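Local coordinates for protein putative phosphosugar isomerases (Salmonella typhimurium LT2, PDB 3FKJ) that is a putative phosphosugar isomerase, probably binding phosphorylated sugar derivatives through its SIS-type domains, at residues A193-A206 with C319-A331. Numbering follows the deposited sequence.
Sequences AQRQVQEDAQRFAA and CVLDVYNLALATA
Y324 of helix 313-331 packs against V197, D200, A201 and F204 in a buried helix-helix contact on one face of the C-terminal parallel sheet. The axes of 198-206 and 319-331 run in the same general direction, crossing at -37° and approaching to 7.9 Å, a closeness permitted by the small side chains A201, A205, A327 and A331. A201 CB rests over one face of the Y324 ring, 4.1 Å from its centroid, a CH-pi contact. At the ring's rim, the Y324 edge is directed at the face of F204 in a T-shaped pair, planes 84° apart. Y324 OH donates to D200 OD2 at 2.7 Å on the anti lone pair of that oxygen, so the phenol is fixed at both its hydroxyl and its ring. D200 reaches this hydroxyl because its chi1 of -169° swings the carboxylate alongside its own carbonyl carbon; OD2 also bonds Q292 of strand 290-295, while D200 OD1 forms a salt bridge with R203 NH2. Such shared contacts would probably favour the charged form of D200.

Toward the start of both segments, V197 CG2 packs on V323 CG1 (3.7 Å), and A193 CB presses tightly on V320 CG2 at 3.5 Å. Q194, on the preceding helix 186-196, extends its side chain to helix 313-331, where Q194 NE2 donates to C319 O (3.0 Å) in a nearly straight bond from above the carbonyl plane; a water links the same nitrogen to D322 OD2. At the far end, A205 CB meets A331 CB at 3.6 Å. Beneath the pair, F204 and Y324 both touch Q292, joining the helices to the sheet. This is the layered helix-on-sheet packing of an alpha/beta sandwich, consistent with a second SIS-like domain.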
loop_
_atom_site.group_PDB
_atom_site.type_symbol
_atom_site.label_atom_id
_atom_site.label_comp_id
_atom_site.label_asym_id
_atom_site.label_seq_id
_atom_site.Cartn_x
_atom_site.Cartn_y
_atom_site.Cartn_z
ATOM N N ALA A 193 13.122 -13.694 -21.502
ATOM C CA ALA A 193 12.031 -14.079 -20.601
ATOM C C ALA A 193 10.677 -14.155 -21.331
ATOM O O ALA A 193 9.903 -15.117 -21.157
ATOM C CB ALA A 193 11.937 -13.072 -19.400
ATOM N N GLN A 194 10.391 -13.132 -22.133
ATOM C CA GLN A 194 9.160 -13.097 -22.898
ATOM C C GLN A 194 9.076 -14.266 -23.893
ATOM O O GLN A 194 7.992 -14.861 -24.094
ATOM C CB GLN A 194 9.030 -11.764 -23.620
ATOM C CG GLN A 194 8.708 -10.609 -22.700
ATOM C CD GLN A 194 8.481 -9.318 -23.442
ATOM O OE1 GLN A 194 8.974 -9.142 -24.564
ATOM N NE2 GLN A 194 7.744 -8.395 -22.818
ATOM N N ARG A 195 10.200 -14.606 -24.517
ATOM C CA ARG A 195 10.225 -15.757 -25.406
ATOM C C ARG A 195 10.012 -17.055 -24.621
ATOM O O ARG A 195 9.220 -17.894 -24.992
ATOM C CB ARG A 195 11.546 -15.821 -26.161
ATOM C CG ARG A 195 11.581 -16.916 -27.240
ATOM C CD ARG A 195 12.978 -17.497 -27.406
ATOM N NE ARG A 195 14.007 -16.453 -27.418
ATOM C CZ ARG A 195 14.798 -16.123 -26.396
ATOM N NH1 ARG A 195 14.699 -16.744 -25.214
ATOM N NH2 ARG A 195 15.696 -15.149 -26.558
ATOM N N GLN A 196 10.736 -17.208 -23.532
ATOM C CA GLN A 196 10.628 -18.381 -22.676
ATOM C C GLN A 196 9.211 -18.702 -22.170
ATOM O O GLN A 196 8.897 -19.869 -21.955
ATOM C CB GLN A 196 11.588 -18.185 -21.504
ATOM C CG GLN A 196 11.624 -19.259 -20.445
ATOM C CD GLN A 196 12.736 -19.001 -19.435
ATOM O OE1 GLN A 196 13.509 -18.033 -19.558
ATOM N NE2 GLN A 196 12.824 -19.862 -18.430
ATOM N N VAL A 197 8.349 -17.694 -21.984
ATOM C CA VAL A 197 7.020 -17.932 -21.378
ATOM C C VAL A 197 5.860 -18.138 -22.374
ATOM O O VAL A 197 4.721 -18.355 -21.941
ATOM C CB VAL A 197 6.631 -16.796 -20.423
ATOM C CG1 VAL A 197 7.728 -16.590 -19.385
ATOM C CG2 VAL A 197 6.349 -15.533 -21.187
ATOM N N GLN A 198 6.141 -18.082 -23.681
ATOM C CA GLN A 198 5.091 -18.164 -24.715
ATOM C C GLN A 198 4.220 -19.388 -24.538
ATOM O O GLN A 198 3.006 -19.313 -24.640
ATOM C CB GLN A 198 5.673 -18.208 -26.133
ATOM C CG GLN A 198 6.489 -16.976 -26.542
ATOM C CD GLN A 198 5.679 -15.692 -26.569
ATOM O OE1 GLN A 198 4.479 -15.706 -26.868
ATOM N NE2 GLN A 198 6.338 -14.563 -26.254
ATOM N N GLU A 199 4.849 -20.524 -24.281
ATOM C CA GLU A 199 4.114 -21.780 -24.201
ATOM C C GLU A 199 3.280 -21.797 -22.940
ATOM O O GLU A 199 2.084 -22.060 -22.981
ATOM C CB GLU A 199 5.089 -22.959 -24.200
ATOM C CG GLU A 199 4.471 -24.308 -24.495
ATOM C CD GLU A 199 5.512 -25.367 -24.896
ATOM O OE1 GLU A 199 6.733 -25.082 -24.858
ATOM O OE2 GLU A 199 5.108 -26.499 -25.257
ATOM N N ASP A 200 3.923 -21.497 -21.815
ATOM C CA ASP A 200 3.221 -21.454 -20.527
ATOM C C ASP A 200 2.020 -20.495 -20.567
ATOM O O ASP A 200 0.954 -20.839 -20.065
ATOM C CB ASP A 200 4.177 -21.085 -19.386
ATOM C CG ASP A 200 3.548 -21.278 -18.009
ATOM O OD1 ASP A 200 3.105 -22.395 -17.717
ATOM O OD2 ASP A 200 3.490 -20.309 -17.214
ATOM N N ALA A 201 2.202 -19.336 -21.202
ATOM C CA ALA A 201 1.177 -18.294 -21.303
ATOM C C ALA A 201 -0.054 -18.785 -22.036
ATOM O O ALA A 201 -1.179 -18.481 -21.639
ATOM C CB ALA A 201 1.746 -17.077 -21.998
ATOM N N GLN A 202 0.168 -19.542 -23.107
ATOM C CA GLN A 202 -0.912 -20.187 -23.871
ATOM C C GLN A 202 -1.728 -21.162 -23.043
ATOM O O GLN A 202 -2.943 -21.248 -23.156
ATOM C CB GLN A 202 -0.336 -20.949 -25.078
ATOM C CG GLN A 202 0.092 -20.074 -26.227
ATOM C CD GLN A 202 -0.916 -18.979 -26.491
ATOM O OE1 GLN A 202 -2.103 -19.252 -26.638
ATOM N NE2 GLN A 202 -0.459 -17.727 -26.497
ATOM N N ARG A 203 -1.021 -21.920 -22.233
ATOM C CA ARG A 203 -1.593 -22.982 -21.437
ATOM C C ARG A 203 -2.394 -22.334 -20.262
ATOM O O ARG A 203 -3.518 -22.760 -19.912
ATOM C CB ARG A 203 -0.405 -23.882 -21.053
ATOM C CG ARG A 203 -0.654 -25.044 -20.145
ATOM C CD ARG A 203 -0.011 -24.812 -18.762
ATOM N NE ARG A 203 -0.996 -24.333 -17.799
ATOM C CZ ARG A 203 -0.931 -23.214 -17.069
ATOM N NH1 ARG A 203 -1.955 -22.945 -16.263
ATOM N NH2 ARG A 203 0.126 -22.377 -17.098
ATOM N N PHE A 204 -1.826 -21.260 -19.713
ATOM C CA PHE A 204 -2.482 -20.387 -18.745
ATOM C C PHE A 204 -3.812 -19.798 -19.259
ATOM O O PHE A 204 -4.874 -19.942 -18.602
ATOM C CB PHE A 204 -1.512 -19.266 -18.363
ATOM C CG PHE A 204 -2.138 -18.150 -17.579
ATOM C CD1 PHE A 204 -2.314 -18.256 -16.211
ATOM C CD2 PHE A 204 -2.545 -16.986 -18.207
ATOM C CE1 PHE A 204 -2.873 -17.250 -15.503
ATOM C CE2 PHE A 204 -3.105 -15.948 -17.475
ATOM C CZ PHE A 204 -3.267 -16.074 -16.135
ATOM N N ALA A 205 -3.746 -19.128 -20.410
ATOM C CA ALA A 205 -4.933 -18.557 -21.065
ATOM C C ALA A 205 -6.048 -19.597 -21.207
ATOM O O ALA A 205 -7.167 -19.362 -20.759
ATOM C CB ALA A 205 -4.563 -18.000 -22.406
ATOM N N ALA A 206 -5.732 -20.764 -21.786
ATOM C CA ALA A 206 -6.734 -21.824 -21.979
ATOM C C ALA A 206 -7.319 -22.311 -20.639
ATOM O O ALA A 206 -8.521 -22.558 -20.531
ATOM C CB ALA A 206 -6.178 -22.996 -22.779
ATOM N N CYS A 319 7.033 -6.804 -17.564
ATOM C CA CYS A 319 7.275 -7.200 -18.945
ATOM C C CYS A 319 6.812 -8.620 -19.292
ATOM O O CYS A 319 6.203 -8.836 -20.338
ATOM C CB CYS A 319 8.761 -7.043 -19.288
ATOM S SG CYS A 319 9.374 -5.346 -19.131
ATOM N N VAL A 320 7.104 -9.574 -18.420
ATOM C CA VAL A 320 6.773 -10.977 -18.675
ATOM C C VAL A 320 5.254 -11.147 -18.704
ATOM O O VAL A 320 4.727 -11.908 -19.516
ATOM C CB VAL A 320 7.440 -11.912 -17.618
ATOM C CG1 VAL A 320 6.726 -13.260 -17.534
ATOM C CG2 VAL A 320 8.951 -12.090 -17.929
ATOM N N LEU A 321 4.558 -10.402 -17.835
ATOM C CA LEU A 321 3.098 -10.429 -17.751
ATOM C C LEU A 321 2.402 -9.998 -19.034
ATOM O O LEU A 321 1.305 -10.475 -19.310
ATOM C CB LEU A 321 2.588 -9.581 -16.541
ATOM C CG LEU A 321 2.664 -10.229 -15.153
ATOM C CD1 LEU A 321 2.468 -9.199 -14.039
ATOM C CD2 LEU A 321 1.663 -11.383 -15.034
ATOM N N ASP A 322 3.023 -9.120 -19.824
ATOM C CA ASP A 322 2.458 -8.708 -21.130
ATOM C C ASP A 322 2.097 -9.918 -21.956
ATOM O O ASP A 322 1.085 -9.906 -22.668
ATOM C CB ASP A 322 3.425 -7.828 -21.934
ATOM C CG ASP A 322 3.417 -6.356 -21.495
ATOM O OD1 ASP A 322 2.466 -5.919 -20.827
ATOM O OD2 ASP A 322 4.364 -5.618 -21.840
ATOM N N VAL A 323 2.906 -10.969 -21.828
ATOM C CA VAL A 323 2.725 -12.190 -22.626
ATOM C C VAL A 323 1.507 -12.946 -22.113
ATOM O O VAL A 323 0.632 -13.298 -22.886
ATOM C CB VAL A 323 4.015 -13.103 -22.644
ATOM C CG1 VAL A 323 3.802 -14.363 -23.529
ATOM C CG2 VAL A 323 5.252 -12.285 -23.081
ATOM N N TYR A 324 1.429 -13.152 -20.796
ATOM C CA TYR A 324 0.290 -13.840 -20.222
ATOM C C TYR A 324 -0.997 -13.058 -20.456
ATOM O O TYR A 324 -2.010 -13.654 -20.758
ATOM C CB TYR A 324 0.485 -14.068 -18.732
ATOM C CG TYR A 324 1.550 -15.071 -18.412
ATOM C CD1 TYR A 324 2.877 -14.688 -18.323
ATOM C CD2 TYR A 324 1.229 -16.406 -18.195
ATOM C CE1 TYR A 324 3.871 -15.606 -18.038
ATOM C CE2 TYR A 324 2.210 -17.323 -17.897
ATOM C CZ TYR A 324 3.538 -16.922 -17.818
ATOM O OH TYR A 324 4.546 -17.834 -17.518
ATOM N N ASN A 325 -0.935 -11.730 -20.309
ATOM C CA ASN A 325 -2.093 -10.851 -20.509
ATOM C C ASN A 325 -2.705 -10.880 -21.899
ATOM O O ASN A 325 -3.938 -10.841 -22.027
ATOM C CB ASN A 325 -1.783 -9.406 -20.143
ATOM C CG ASN A 325 -1.360 -9.248 -18.715
ATOM O OD1 ASN A 325 -1.556 -10.143 -17.905
ATOM N ND2 ASN A 325 -0.762 -8.110 -18.394
ATOM N N LEU A 326 -1.861 -10.920 -22.931
ATOM C CA LEU A 326 -2.345 -11.070 -24.305
ATOM C C LEU A 326 -2.941 -12.469 -24.514
ATOM O O LEU A 326 -4.033 -12.622 -25.065
ATOM C CB LEU A 326 -1.213 -10.820 -25.312
ATOM C CG LEU A 326 -1.572 -10.512 -26.767
ATOM C CD1 LEU A 326 -2.390 -9.231 -26.843
ATOM C CD2 LEU A 326 -0.320 -10.410 -27.598
ATOM N N ALA A 327 -2.218 -13.497 -24.092
ATOM C CA ALA A 327 -2.735 -14.860 -24.182
ATOM C C ALA A 327 -4.115 -15.009 -23.508
ATOM O O ALA A 327 -5.017 -15.647 -24.059
ATOM C CB ALA A 327 -1.744 -15.840 -23.591
ATOM N N LEU A 328 -4.288 -14.410 -22.325
ATOM C CA LEU A 328 -5.554 -14.513 -21.588
ATOM C C LEU A 328 -6.656 -13.748 -22.296
ATOM O O LEU A 328 -7.753 -14.294 -22.535
ATOM C CB LEU A 328 -5.401 -14.010 -20.174
ATOM C CG LEU A 328 -6.597 -14.159 -19.262
ATOM C CD1 LEU A 328 -6.868 -15.652 -19.074
ATOM C CD2 LEU A 328 -6.321 -13.445 -17.941
ATOM N N ALA A 329 -6.337 -12.513 -22.689
ATOM C CA ALA A 329 -7.292 -11.654 -23.405
ATOM C C ALA A 329 -7.800 -12.317 -24.691
ATOM O O ALA A 329 -8.974 -12.232 -25.006
ATOM C CB ALA A 329 -6.679 -10.262 -23.693
ATOM N N THR A 330 -6.922 -12.985 -25.424
ATOM C CA THR A 330 -7.342 -13.680 -26.664
ATOM C C THR A 330 -8.232 -14.867 -26.304
ATOM O O THR A 330 -9.331 -14.970 -26.840
ATOM C CB THR A 330 -6.133 -14.107 -27.515
ATOM O OG1 THR A 330 -5.193 -13.026 -27.540
ATOM C CG2 THR A 330 -6.544 -14.444 -28.964
ATOM N N ALA A 331 -7.794 -15.710 -25.350
ATOM C CA ALA A 331 -8.608 -16.859 -24.881
ATOM C C ALA A 331 -9.979 -16.436 -24.383
ATOM O O ALA A 331 -10.939 -17.176 -24.556
ATOM C CB ALA A 331 -7.910 -17.640 -23.795
HETATM O O HOH W 1 6.499 -5.872 -23.506
HETATM O O HOH W 2 -4.603 -17.508 -25.923
#